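Local coordinates for protein glutathione S-transferase (PDB 4GF0) that binds glutathione and, as a glutathione S-transferase homolog, probably conjugates it through its thiol to electrophilic substrates, at residues M3-F8 / Q29-D34; A82-T87 / F159-P164; A139-V144 / A181-I186; Y165-C170 / T188-M193. All coordinates share one frame; numbering follows the deposited sequence.

Contact 1: residues M3-F8 / Q29-D34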
loop_
_atom_site.group_PDB
_atom_site.type_symbol
_atom_site.label_atom_id
_atom_site.label_comp_id
_atom_site.label_asym_id
_atom_site.label_seq_id
_atom_site.Cartn_x
_atom_site.Cartn_y
_atom_site.Cartn_z
ATOM N N MET A 3 -4.589 -5.614 -25.410
ATOM C CA MET A 3 -4.464 -4.480 -24.507
ATOM C C MET A 3 -4.772 -4.844 -23.069
ATOM O O MET A 3 -5.468 -5.825 -22.787
ATOM C CB MET A 3 -5.449 -3.380 -24.909
ATOM C CG MET A 3 -5.330 -2.879 -26.321
ATOM S SD MET A 3 -6.579 -1.605 -26.560
ATOM C CE MET A 3 -6.374 -1.275 -28.307
ATOM N N LEU A 4 -4.270 -4.009 -22.170
ATOM C CA LEU A 4 -4.598 -4.072 -20.757
ATOM C C LEU A 4 -6.056 -3.691 -20.556
ATOM O O LEU A 4 -6.570 -2.819 -21.255
ATOM C CB LEU A 4 -3.746 -3.052 -20.011
ATOM C CG LEU A 4 -2.234 -3.233 -20.065
ATOM C CD1 LEU A 4 -1.548 -2.088 -19.320
ATOM C CD2 LEU A 4 -1.878 -4.566 -19.448
ATOM N N THR A 5 -6.702 -4.309 -19.572
ATOM C CA THR A 5 -8.057 -3.938 -19.192
ATOM C C THR A 5 -8.039 -3.458 -17.755
ATOM O O THR A 5 -7.569 -4.165 -16.860
ATOM C CB THR A 5 -9.009 -5.133 -19.308
ATOM O OG1 THR A 5 -8.934 -5.669 -20.631
ATOM C CG2 THR A 5 -10.448 -4.699 -19.023
ATOM N N LEU A 6 -8.553 -2.254 -17.527
ATOM C CA LEU A 6 -8.542 -1.685 -16.189
ATOM C C LEU A 6 -9.959 -1.605 -15.672
ATOM O O LEU A 6 -10.798 -0.945 -16.277
ATOM C CB LEU A 6 -7.960 -0.276 -16.217
ATOM C CG LEU A 6 -8.005 0.449 -14.868
ATOM C CD1 LEU A 6 -7.043 -0.205 -13.888
ATOM C CD2 LEU A 6 -7.642 1.921 -15.076
ATOM N N TYR A 7 -10.216 -2.257 -14.543
ATOM C CA TYR A 7 -11.505 -2.126 -13.877
ATOM C C TYR A 7 -11.421 -0.925 -12.940
ATOM O O TYR A 7 -10.535 -0.853 -12.103
ATOM C CB TYR A 7 -11.813 -3.405 -13.100
ATOM C CG TYR A 7 -11.956 -4.585 -14.023
ATOM C CD1 TYR A 7 -10.850 -5.306 -14.446
ATOM C CD2 TYR A 7 -13.204 -4.954 -14.507
ATOM C CE1 TYR A 7 -10.995 -6.385 -15.323
ATOM C CE2 TYR A 7 -13.349 -6.022 -15.365
ATOM C CZ TYR A 7 -12.247 -6.727 -15.770
ATOM O OH TYR A 7 -12.411 -7.790 -16.627
ATOM N N PHE A 8 -12.344 0.013 -13.101
ATOM C CA PHE A 8 -12.257 1.281 -12.397
ATOM C C PHE A 8 -13.646 1.788 -12.061
ATOM O O PHE A 8 -14.656 1.295 -12.577
ATOM C CB PHE A 8 -11.570 2.322 -13.293
ATOM C CG PHE A 8 -12.507 2.978 -14.266
ATOM C CD1 PHE A 8 -12.857 2.337 -15.451
ATOM C CD2 PHE A 8 -13.066 4.225 -13.992
ATOM C CE1 PHE A 8 -13.740 2.933 -16.348
ATOM C CE2 PHE A 8 -13.955 4.809 -14.876
ATOM C CZ PHE A 8 -14.288 4.166 -16.056
ATOM N N GLN A 29 -8.197 -0.739 -22.157
ATOM C CA GLN A 29 -9.644 -0.842 -22.179
ATOM C C GLN A 29 -10.153 -0.625 -20.767
ATOM O O GLN A 29 -9.938 -1.470 -19.895
ATOM C CB GLN A 29 -10.047 -2.244 -22.633
ATOM C CG GLN A 29 -9.545 -2.640 -24.007
ATOM C CD GLN A 29 -10.516 -2.276 -25.104
ATOM O OE1 GLN A 29 -11.436 -1.484 -24.898
ATOM N NE2 GLN A 29 -10.325 -2.863 -26.281
ATOM N N PRO A 30 -10.826 0.510 -20.533
ATOM C CA PRO A 30 -11.423 0.773 -19.216
ATOM C C PRO A 30 -12.779 0.072 -19.062
ATOM O O PRO A 30 -13.605 0.120 -19.980
ATOM C CB PRO A 30 -11.638 2.292 -19.218
ATOM C CG PRO A 30 -10.948 2.813 -20.459
ATOM C CD PRO A 30 -10.900 1.678 -21.425
ATOM N N VAL A 31 -12.998 -0.575 -17.919
ATOM C CA VAL A 31 -14.285 -1.179 -17.612
ATOM C C VAL A 31 -14.825 -0.562 -16.347
ATOM O O VAL A 31 -14.208 -0.671 -15.286
ATOM C CB VAL A 31 -14.171 -2.693 -17.397
ATOM C CG1 VAL A 31 -15.526 -3.274 -16.965
ATOM C CG2 VAL A 31 -13.672 -3.362 -18.652
ATOM N N ARG A 32 -15.989 0.071 -16.449
ATOM C CA ARG A 32 -16.564 0.740 -15.285
ATOM C C ARG A 32 -17.268 -0.249 -14.356
ATOM O O ARG A 32 -18.060 -1.081 -14.802
ATOM C CB ARG A 32 -17.524 1.855 -15.723
ATOM C CG ARG A 32 -18.123 2.630 -14.551
ATOM C CD ARG A 32 -18.761 3.936 -15.009
ATOM N NE ARG A 32 -19.904 3.723 -15.892
ATOM C CZ ARG A 32 -21.135 3.442 -15.469
ATOM N NH1 ARG A 32 -21.384 3.324 -14.170
ATOM N NH2 ARG A 32 -22.116 3.274 -16.347
ATOM N N VAL A 33 -16.945 -0.173 -13.063
ATOM C CA VAL A 33 -17.599 -0.984 -12.052
ATOM C C VAL A 33 -18.540 -0.058 -11.294
ATOM O O VAL A 33 -18.105 0.941 -10.729
ATOM C CB VAL A 33 -16.577 -1.614 -11.093
ATOM C CG1 VAL A 33 -17.282 -2.425 -10.023
ATOM C CG2 VAL A 33 -15.592 -2.486 -11.877
ATOM N N ASP A 34 -19.830 -0.379 -11.308
ATOM C CA ASP A 34 -20.865 0.531 -10.814
ATOM C C ASP A 34 -21.163 0.361 -9.316
ATOM O O ASP A 34 -21.836 -0.593 -8.916
ATOM C CB ASP A 34 -22.140 0.328 -11.636
ATOM C CG ASP A 34 -23.191 1.388 -11.372
ATOM O OD1 ASP A 34 -22.878 2.409 -10.723
ATOM O OD2 ASP A 34 -24.336 1.202 -11.834
#

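Contact 2: residues A82-T87 / F159-P164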
loop_
_atom_site.group_PDB
_atom_site.type_symbol
_atom_site.label_atom_id
_atom_site.label_comp_id
_atom_site.label_asym_id
_atom_site.label_seq_id
_atom_site.Cartn_x
_atom_site.Cartn_y
_atom_site.Cartn_z
ATOM N N ALA A 82 8.615 5.972 -20.381
ATOM C CA ALA A 82 7.852 7.052 -19.758
ATOM C C ALA A 82 8.612 7.676 -18.591
ATOM O O ALA A 82 8.248 8.751 -18.123
ATOM C CB ALA A 82 6.498 6.554 -19.290
ATOM N N GLY A 83 9.654 7.000 -18.117
ATOM C CA GLY A 83 10.452 7.500 -17.006
ATOM C C GLY A 83 9.657 7.744 -15.733
ATOM O O GLY A 83 9.928 8.690 -14.988
ATOM N N LEU A 84 8.680 6.882 -15.466
ATOM C CA LEU A 84 7.801 7.084 -14.311
ATOM C C LEU A 84 8.443 6.748 -12.961
ATOM O O LEU A 84 7.933 7.150 -11.918
ATOM C CB LEU A 84 6.507 6.289 -14.488
ATOM C CG LEU A 84 5.593 6.796 -15.612
ATOM C CD1 LEU A 84 4.491 5.779 -15.912
ATOM C CD2 LEU A 84 4.995 8.131 -15.209
ATOM N N VAL A 85 9.544 6.004 -12.980
ATOM C CA VAL A 85 10.294 5.687 -11.765
ATOM C C VAL A 85 11.729 6.153 -11.954
ATOM O O VAL A 85 12.366 5.812 -12.963
ATOM C CB VAL A 85 10.288 4.167 -11.485
ATOM C CG1 VAL A 85 11.151 3.827 -10.251
ATOM C CG2 VAL A 85 8.864 3.669 -11.298
ATOM N N PRO A 86 12.250 6.937 -10.997
ATOM C CA PRO A 86 13.637 7.409 -11.074
ATOM C C PRO A 86 14.636 6.253 -11.090
ATOM O O PRO A 86 14.416 5.218 -10.462
ATOM C CB PRO A 86 13.829 8.182 -9.765
ATOM C CG PRO A 86 12.476 8.459 -9.263
ATOM C CD PRO A 86 11.550 7.430 -9.796
ATOM N N THR A 87 15.743 6.425 -11.801
ATOM C CA THR A 87 16.789 5.410 -11.777
ATOM C C THR A 87 17.541 5.404 -10.445
ATOM O O THR A 87 18.003 4.357 -9.995
ATOM C CB THR A 87 17.778 5.580 -12.943
ATOM O OG1 THR A 87 18.359 6.886 -12.885
ATOM C CG2 THR A 87 17.065 5.404 -14.266
ATOM N N PHE A 159 8.122 14.399 -12.584
ATOM C CA PHE A 159 6.904 13.620 -12.428
ATOM C C PHE A 159 7.253 12.151 -12.176
ATOM O O PHE A 159 8.250 11.634 -12.702
ATOM C CB PHE A 159 6.127 13.741 -13.741
ATOM C CG PHE A 159 4.777 13.091 -13.733
ATOM C CD1 PHE A 159 3.674 13.764 -13.228
ATOM C CD2 PHE A 159 4.592 11.835 -14.288
ATOM C CE1 PHE A 159 2.422 13.179 -13.250
ATOM C CE2 PHE A 159 3.340 11.239 -14.304
ATOM C CZ PHE A 159 2.248 11.920 -13.786
ATOM N N SER A 160 6.435 11.460 -11.385
ATOM C CA SER A 160 6.687 10.048 -11.094
ATOM C C SER A 160 5.386 9.349 -10.758
ATOM O O SER A 160 4.331 9.979 -10.713
ATOM C CB SER A 160 7.652 9.903 -9.905
ATOM O OG SER A 160 7.021 10.275 -8.686
ATOM N N LEU A 161 5.463 8.045 -10.491
ATOM C CA LEU A 161 4.280 7.299 -10.063
ATOM C C LEU A 161 3.574 7.865 -8.841
ATOM O O LEU A 161 2.378 7.633 -8.665
ATOM C CB LEU A 161 4.634 5.845 -9.748
ATOM C CG LEU A 161 5.157 4.982 -10.884
ATOM C CD1 LEU A 161 5.418 3.601 -10.280
ATOM C CD2 LEU A 161 4.140 4.906 -12.039
ATOM N N ALA A 162 4.293 8.588 -7.987
ATOM C CA ALA A 162 3.661 9.107 -6.781
ATOM C C ALA A 162 2.616 10.160 -7.127
ATOM O O ALA A 162 1.657 10.356 -6.386
ATOM C CB ALA A 162 4.692 9.674 -5.810
ATOM N N ASP A 163 2.791 10.821 -8.268
ATOM C CA ASP A 163 1.942 11.950 -8.632
ATOM C C ASP A 163 0.492 11.596 -9.006
ATOM O O ASP A 163 -0.429 12.219 -8.481
ATOM C CB ASP A 163 2.635 12.824 -9.680
ATOM C CG ASP A 163 3.932 13.405 -9.157
ATOM O OD1 ASP A 163 3.875 14.093 -8.112
ATOM O OD2 ASP A 163 5.002 13.144 -9.764
ATOM N N PRO A 164 0.276 10.599 -9.884
ATOM C CA PRO A 164 -1.126 10.235 -10.124
ATOM C C PRO A 164 -1.813 9.755 -8.855
ATOM O O PRO A 164 -2.980 10.052 -8.628
ATOM C CB PRO A 164 -1.016 9.051 -11.087
ATOM C CG PRO A 164 0.257 9.292 -11.812
ATOM C CD PRO A 164 1.187 9.878 -10.797
HETATM O O HOH W 1 10.370 9.715 -12.462
#

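Contact 3: residues A139-V144 / A181-I186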
loop_
_atom_site.group_PDB
_atom_site.type_symbol
_atom_site.label_atom_id
_atom_site.label_comp_id
_atom_site.label_asym_id
_atom_site.label_seq_id
_atom_site.Cartn_x
_atom_site.Cartn_y
_atom_site.Cartn_z
ATOM N N ALA A 139 -4.925 16.445 8.638
ATOM C CA ALA A 139 -3.638 16.070 9.213
ATOM C C ALA A 139 -2.788 15.382 8.154
ATOM O O ALA A 139 -1.571 15.592 8.082
ATOM C CB ALA A 139 -3.821 15.168 10.449
ATOM N N CYS A 140 -3.426 14.573 7.312
ATOM C CA CYS A 140 -2.714 13.938 6.211
ATOM C C CYS A 140 -2.233 14.988 5.219
ATOM O O CYS A 140 -1.092 14.929 4.746
ATOM C CB CYS A 140 -3.599 12.904 5.513
ATOM S SG CYS A 140 -3.804 11.387 6.486
ATOM N N ALA A 141 -3.097 15.949 4.909
ATOM C CA ALA A 141 -2.721 17.009 3.975
ATOM C C ALA A 141 -1.551 17.830 4.525
ATOM O O ALA A 141 -0.653 18.230 3.769
ATOM C CB ALA A 141 -3.903 17.895 3.657
ATOM N N ASP A 142 -1.552 18.053 5.839
ATOM C CA ASP A 142 -0.449 18.740 6.517
ATOM C C ASP A 142 0.877 18.034 6.253
ATOM O O ASP A 142 1.886 18.663 5.917
ATOM C CB ASP A 142 -0.681 18.779 8.030
ATOM C CG ASP A 142 -1.722 19.789 8.446
ATOM O OD1 ASP A 142 -2.161 20.597 7.603
ATOM O OD2 ASP A 142 -2.086 19.782 9.644
ATOM N N PHE A 143 0.868 16.718 6.420
ATOM C CA PHE A 143 2.051 15.904 6.168
ATOM C C PHE A 143 2.470 15.880 4.703
ATOM O O PHE A 143 3.666 15.907 4.395
ATOM C CB PHE A 143 1.832 14.477 6.660
ATOM C CG PHE A 143 3.055 13.618 6.554
ATOM C CD1 PHE A 143 4.043 13.687 7.521
ATOM C CD2 PHE A 143 3.221 12.754 5.491
ATOM C CE1 PHE A 143 5.180 12.900 7.433
ATOM C CE2 PHE A 143 4.357 11.969 5.391
ATOM C CZ PHE A 143 5.335 12.041 6.368
ATOM N N VAL A 144 1.502 15.792 3.796
ATOM C CA VAL A 144 1.802 15.870 2.376
ATOM C C VAL A 144 2.534 17.173 2.075
ATOM O O VAL A 144 3.572 17.174 1.412
ATOM C CB VAL A 144 0.517 15.804 1.520
ATOM C CG1 VAL A 144 0.805 16.234 0.081
ATOM C CG2 VAL A 144 -0.056 14.395 1.545
ATOM N N ALA A 181 -6.952 24.683 -0.992
ATOM C CA ALA A 181 -6.418 26.037 -1.097
ATOM C C ALA A 181 -5.581 26.457 0.113
ATOM O O ALA A 181 -4.752 27.364 0.022
ATOM C CB ALA A 181 -7.550 27.009 -1.298
ATOM N N ALA A 182 -5.795 25.806 1.251
ATOM C CA ALA A 182 -5.027 26.130 2.454
ATOM C C ALA A 182 -3.598 25.593 2.357
ATOM O O ALA A 182 -2.756 25.888 3.205
ATOM C CB ALA A 182 -5.720 25.594 3.690
ATOM N N TYR A 183 -3.330 24.812 1.313
ATOM C CA TYR A 183 -2.028 24.170 1.129
ATOM C C TYR A 183 -1.416 24.608 -0.187
ATOM O O TYR A 183 -1.789 24.082 -1.238
ATOM C CB TYR A 183 -2.212 22.650 1.120
ATOM C CG TYR A 183 -2.882 22.135 2.369
ATOM C CD1 TYR A 183 -2.133 21.785 3.480
ATOM C CD2 TYR A 183 -4.257 22.007 2.445
ATOM C CE1 TYR A 183 -2.739 21.316 4.630
ATOM C CE2 TYR A 183 -4.870 21.544 3.591
ATOM C CZ TYR A 183 -4.101 21.197 4.680
ATOM O OH TYR A 183 -4.704 20.732 5.825
ATOM N N PRO A 184 -0.488 25.578 -0.139
ATOM C CA PRO A 184 0.028 26.167 -1.384
ATOM C C PRO A 184 0.700 25.160 -2.318
ATOM O O PRO A 184 0.439 25.206 -3.522
ATOM C CB PRO A 184 1.026 27.240 -0.903
ATOM C CG PRO A 184 1.202 27.018 0.571
ATOM C CD PRO A 184 -0.024 26.307 1.058
ATOM N N LYS A 185 1.527 24.257 -1.789
ATOM C CA LYS A 185 2.195 23.284 -2.651
ATOM C C LYS A 185 1.223 22.269 -3.244
ATOM O O LYS A 185 1.346 21.901 -4.415
ATOM C CB LYS A 185 3.362 22.605 -1.931
ATOM C CG LYS A 185 4.567 23.527 -1.750
ATOM C CD LYS A 185 5.816 22.743 -1.388
ATOM C CE LYS A 185 5.679 22.159 -0.008
ATOM N NZ LYS A 185 6.797 21.240 0.340
ATOM N N ILE A 186 0.252 21.830 -2.448
ATOM C CA ILE A 186 -0.784 20.940 -2.960
ATOM C C ILE A 186 -1.566 21.654 -4.056
ATOM O O ILE A 186 -1.887 21.064 -5.081
ATOM C CB ILE A 186 -1.744 20.458 -1.843
ATOM C CG1 ILE A 186 -1.008 19.514 -0.888
ATOM C CG2 ILE A 186 -2.954 19.742 -2.441
ATOM C CD1 ILE A 186 -1.891 18.952 0.229
#

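Contact 4: residues Y165-C170 / T188-M193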
loop_
_atom_site.group_PDB
_atom_site.type_symbol
_atom_site.label_atom_id
_atom_site.label_comp_id
_atom_site.label_asym_id
_atom_site.label_seq_id
_atom_site.Cartn_x
_atom_site.Cartn_y
_atom_site.Cartn_z
ATOM N N TYR A 165 -1.078 8.997 -8.052
ATOM C CA TYR A 165 -1.579 8.500 -6.782
ATOM C C TYR A 165 -1.974 9.671 -5.882
ATOM O O TYR A 165 -3.097 9.710 -5.362
ATOM C CB TYR A 165 -0.505 7.625 -6.109
ATOM C CG TYR A 165 -1.023 6.531 -5.211
ATOM C CD1 TYR A 165 -2.258 6.637 -4.572
ATOM C CD2 TYR A 165 -0.262 5.396 -4.979
ATOM C CE1 TYR A 165 -2.728 5.616 -3.731
ATOM C CE2 TYR A 165 -0.719 4.379 -4.159
ATOM C CZ TYR A 165 -1.941 4.493 -3.533
ATOM O OH TYR A 165 -2.357 3.467 -2.714
ATOM N N LEU A 166 -1.078 10.643 -5.720
ATOM C CA LEU A 166 -1.350 11.780 -4.833
ATOM C C LEU A 166 -2.481 12.636 -5.375
ATOM O O LEU A 166 -3.316 13.121 -4.621
ATOM C CB LEU A 166 -0.093 12.634 -4.645
ATOM C CG LEU A 166 -0.259 13.839 -3.720
ATOM C CD1 LEU A 166 -0.576 13.375 -2.299
ATOM C CD2 LEU A 166 1.015 14.677 -3.758
ATOM N N PHE A 167 -2.511 12.808 -6.688
ATOM C CA PHE A 167 -3.550 13.627 -7.303
ATOM C C PHE A 167 -4.956 13.102 -7.003
ATOM O O PHE A 167 -5.845 13.856 -6.601
ATOM C CB PHE A 167 -3.334 13.684 -8.810
ATOM C CG PHE A 167 -4.406 14.433 -9.539
ATOM C CD1 PHE A 167 -4.531 15.803 -9.390
ATOM C CD2 PHE A 167 -5.285 13.764 -10.373
ATOM C CE1 PHE A 167 -5.525 16.510 -10.077
ATOM C CE2 PHE A 167 -6.281 14.459 -11.057
ATOM C CZ PHE A 167 -6.400 15.832 -10.904
ATOM N N VAL A 168 -5.167 11.810 -7.214
ATOM C CA VAL A 168 -6.493 11.255 -6.994
ATOM C C VAL A 168 -6.895 11.335 -5.520
ATOM O O VAL A 168 -8.046 11.626 -5.199
ATOM C CB VAL A 168 -6.614 9.814 -7.550
ATOM C CG1 VAL A 168 -7.956 9.216 -7.157
ATOM C CG2 VAL A 168 -6.465 9.836 -9.067
ATOM N N VAL A 169 -5.944 11.129 -4.619
ATOM C CA VAL A 169 -6.242 11.254 -3.194
ATOM C C VAL A 169 -6.557 12.700 -2.813
ATOM O O VAL A 169 -7.530 12.963 -2.102
ATOM C CB VAL A 169 -5.102 10.707 -2.315
ATOM C CG1 VAL A 169 -5.411 10.939 -0.826
ATOM C CG2 VAL A 169 -4.885 9.212 -2.596
ATOM N N CYS A 170 -5.760 13.651 -3.300
ATOM C CA CYS A 170 -6.005 15.054 -2.943
ATOM C C CYS A 170 -7.304 15.568 -3.550
ATOM O O CYS A 170 -7.910 16.533 -3.068
ATOM C CB CYS A 170 -4.826 15.936 -3.360
ATOM S SG CYS A 170 -3.383 15.686 -2.331
ATOM N N THR A 188 -0.546 24.131 -6.081
ATOM C CA THR A 188 0.271 24.201 -7.292
ATOM C C THR A 188 0.344 22.836 -7.957
ATOM O O THR A 188 0.264 22.731 -9.179
ATOM C CB THR A 188 1.687 24.713 -6.996
ATOM O OG1 THR A 188 1.608 26.063 -6.514
ATOM C CG2 THR A 188 2.532 24.679 -8.259
ATOM N N PHE A 189 0.485 21.795 -7.142
ATOM C CA PHE A 189 0.534 20.416 -7.634
ATOM C C PHE A 189 -0.736 20.052 -8.406
ATOM O O PHE A 189 -0.675 19.497 -9.506
ATOM C CB PHE A 189 0.767 19.454 -6.452
ATOM C CG PHE A 189 0.515 18.011 -6.782
ATOM C CD1 PHE A 189 1.440 17.281 -7.529
ATOM C CD2 PHE A 189 -0.641 17.374 -6.340
ATOM C CE1 PHE A 189 1.208 15.935 -7.848
ATOM C CE2 PHE A 189 -0.871 16.021 -6.650
ATOM C CZ PHE A 189 0.051 15.308 -7.403
ATOM N N MET A 190 -1.894 20.365 -7.835
ATOM C CA MET A 190 -3.159 20.052 -8.489
ATOM C C MET A 190 -3.291 20.827 -9.791
ATOM O O MET A 190 -3.832 20.318 -10.755
ATOM C CB MET A 190 -4.350 20.372 -7.574
ATOM C CG MET A 190 -4.368 19.577 -6.271
ATOM S SD MET A 190 -4.499 17.797 -6.529
ATOM C CE MET A 190 -6.263 17.621 -6.854
ATOM N N GLN A 191 -2.803 22.057 -9.823
ATOM C CA GLN A 191 -2.861 22.832 -11.068
ATOM C C GLN A 191 -1.981 22.256 -12.168
ATOM O O GLN A 191 -2.355 22.284 -13.343
ATOM C CB GLN A 191 -2.489 24.280 -10.814
ATOM C CG GLN A 191 -3.518 24.993 -9.966
ATOM C CD GLN A 191 -3.005 26.299 -9.446
ATOM O OE1 GLN A 191 -1.813 26.593 -9.548
ATOM N NE2 GLN A 191 -3.897 27.098 -8.878
ATOM N N GLN A 192 -0.805 21.756 -11.799
ATOM C CA GLN A 192 0.071 21.132 -12.787
ATOM C C GLN A 192 -0.554 19.845 -13.296
ATOM O O GLN A 192 -0.543 19.576 -14.492
ATOM C CB GLN A 192 1.462 20.845 -12.206
ATOM C CG GLN A 192 2.244 22.096 -11.815
ATOM C CD GLN A 192 2.503 23.005 -13.001
ATOM O OE1 GLN A 192 2.710 22.538 -14.129
ATOM N NE2 GLN A 192 2.488 24.311 -12.756
ATOM N N MET A 193 -1.096 19.049 -12.378
ATOM C CA MET A 193 -1.699 17.768 -12.739
ATOM C C MET A 193 -2.896 17.955 -13.673
ATOM O O MET A 193 -3.030 17.254 -14.682
ATOM C CB MET A 193 -2.120 17.000 -11.480
ATOM C CG MET A 193 -0.943 16.470 -10.645
ATOM S SD MET A 193 0.071 15.278 -11.560
ATOM C CE MET A 193 -1.052 13.889 -11.732
#

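Contact 1: residues M3-F8 / Q29-D34
L6 O accepts the backbone N of V31 at 2.8 Å, and the CA of P30 also leans on this oxygen. The bond is one of five that zip the parallel strands 4-8 and 28-32 together. Q29 N reaches L4 O, and Q29 O takes L6 N. V31 O takes F8 N, and V33 N continues the pattern to F8 O just past the strand. P30 has no N-H to give, but its N faces away from strand 4-8, so the bonding pattern is not broken.

T5, Y7, Q29 and V31 lie on one face of the sheet. There T5 CG2 meets V31 CG2 at 3.5 Å. The Y7 ring lies alongside V31, with CD2 3.8 Å from V31 CG1. M3 SD approaches the amide of Q29 at the start of the paired segments.

On the other face F8 has a chi1 of 83°, which sets CG between the backbone N and the carbonyl carbon. The ring then folds over strand 28-32, and this brings F8 CE1 to 3.6 Å from P30 CB. F8 CZ touches R32 CB.

The pair closes the beta-alpha-beta unit of the thioredoxin-like domain. L6 and F8 pack on helix 14-23, M207 also touches F8 and P30, and strand 56-58 runs antiparallel along the other edge of 4-8.

Contact 2: residues A82-T87 / F159-P164
L84 and L161 meet where the linker between the two domains of the glutathione transferase fold passes the start of helix 162-170. That start is a capping box. S160 OG accepts from A162 N, and D163 OD2 takes S160 N at 2.7 Å with the lone pair that points away from its other oxygen. The S160 hydroxyl lies between its own N and carbonyl carbon (chi1 71°), which turns it to the A162 amide. D163 OD1 takes V154 N, so both carboxylate oxygens are used and the turn is tied to the loop before it.

The tight part is apolar. L84 and L161 lie roughly perpendicular, with L84 CB 3.7 Å from L161 CD2. The other branch, L161 CD1, meets V85 CG2 at 3.6 Å. L84 CD2 comes to the edge of the F159 ring, 3.6 Å from CE2 and near the ring plane. L161 and V85 also pack on D73 and A76 of helix 68-78, and M95 of helix 89-111 touches L161 and S160. Elements from both domains thus meet around L161.

The looser side lies at G83, which is exposed. Its carbonyl and that of F159 do not bond to each other directly. A water joins them, donating to G83 O and to F159 O. G83 has a positive phi of 58°, a backbone shape that favours glycine.

One direct backbone hydrogen bond links the segments: L161 N gives to L84 O at 3.0 Å, in the carbonyl plane.

Contact 3: residues A139-V144 / A181-I186
A141 CB sits over one face of the Y183 ring, a CH-pi contact. The methyl carbon is 3.8 Å from the ring centroid and 24° off the ring normal. It is displaced toward the phenol end, so the closest ring atom is Y183 CZ, at 3.5 Å from A141 CB.

The polar contact is at the edge of the same ring. D142 OD1 lies near the ring plane, 3.1 Å from Y183 OH. The carboxylate plane is turned 51° from the ring. The CB of D142 points away from Y183; chi1 of -75° puts CG beside its own backbone N, and the carboxylate swings back to the ring.

Aliphatic contact continues one turn further along. I186 stretches out to its terminal CD1, which lies 3.8 Å from V144 CG1. The V144 side chain lies athwart that of I186. I186 CD1 also touches the carbonyl oxygen of A141.

Hydrogen bonds to the helix start add to the hold. Y183 is at the N-cap position of helix 184-194, and the carboxylate of E145, from helix 123-148, accepts K185 N and I186 N, one on each oxygen. The contact thus docks the start of one helix against the side of another, within the all-helical C-terminal domain of the glutathione transferase fold.

Contact 4: residues Y165-C170 / T188-M193
F167 and F189 both hold CG anti to the backbone N, with chi1 of 176° and 166°, and this sends each ring across to the other helix. Helices 162-170 and 184-194 belong to the helical C-terminal domain of the glutathione transferase fold. Their segments 165-170 and 188-193 cross at -111°, with axes 10.4 Å apart.

The F189 ring is clasped on both faces. L166 CD2 lies over one face, 3.9 Å from the ring centroid, in a CH-pi contact. M193 CG of its own helix lies on the opposite face. The backbone N of F167 meets the ring at its edge, in the ring plane. The ring thus points its edge at the backbone of the other helix, while L166 and M193 limit its tilt from the two faces.

The F167 ring fits between two methionines. Both methionine chains are bent at chi2 and chi3. M193 and F167 run antiparallel alongside each other, and M193 CB comes to 3.4 Å from F167 CD1. M193 CE curls back to F167 CB.

I19 of helix 14-23 and L208 near the chain end also touch F167. On the far side of helix 162-170, Y165 belongs to the glutathione pocket.

M190 makes a Met-aromatic contact with F167. Its sulfur stands oblique to the ring, 4.6 Å from the centroid. The same M190 SD touches C170 CB at 3.7 Å, and M190 CE reaches F167 CE1 at 3.5 Å.

How the contacts relate
Contact 1 stands apart in the thioredoxin-like domain, its centre about 31 Å from that of contact 3. It is the sheet contact, built on backbone hydrogen bonds, and its outer strand is partly exposed. The other three are helical or loop packing with few direct polar bonds. Contacts 2 and 4 share helix 162-170 and touch where F159 and D163 meet M193 and F189. Contacts 3 and 4 share helix 184-194 and touch through V144 with L166 and I186 with C170. Contact 4 is buried and apolar. Contact 3 is also buried, with one polar contact at the exposed D142. Contact 2 is partly buried and includes a water bridge.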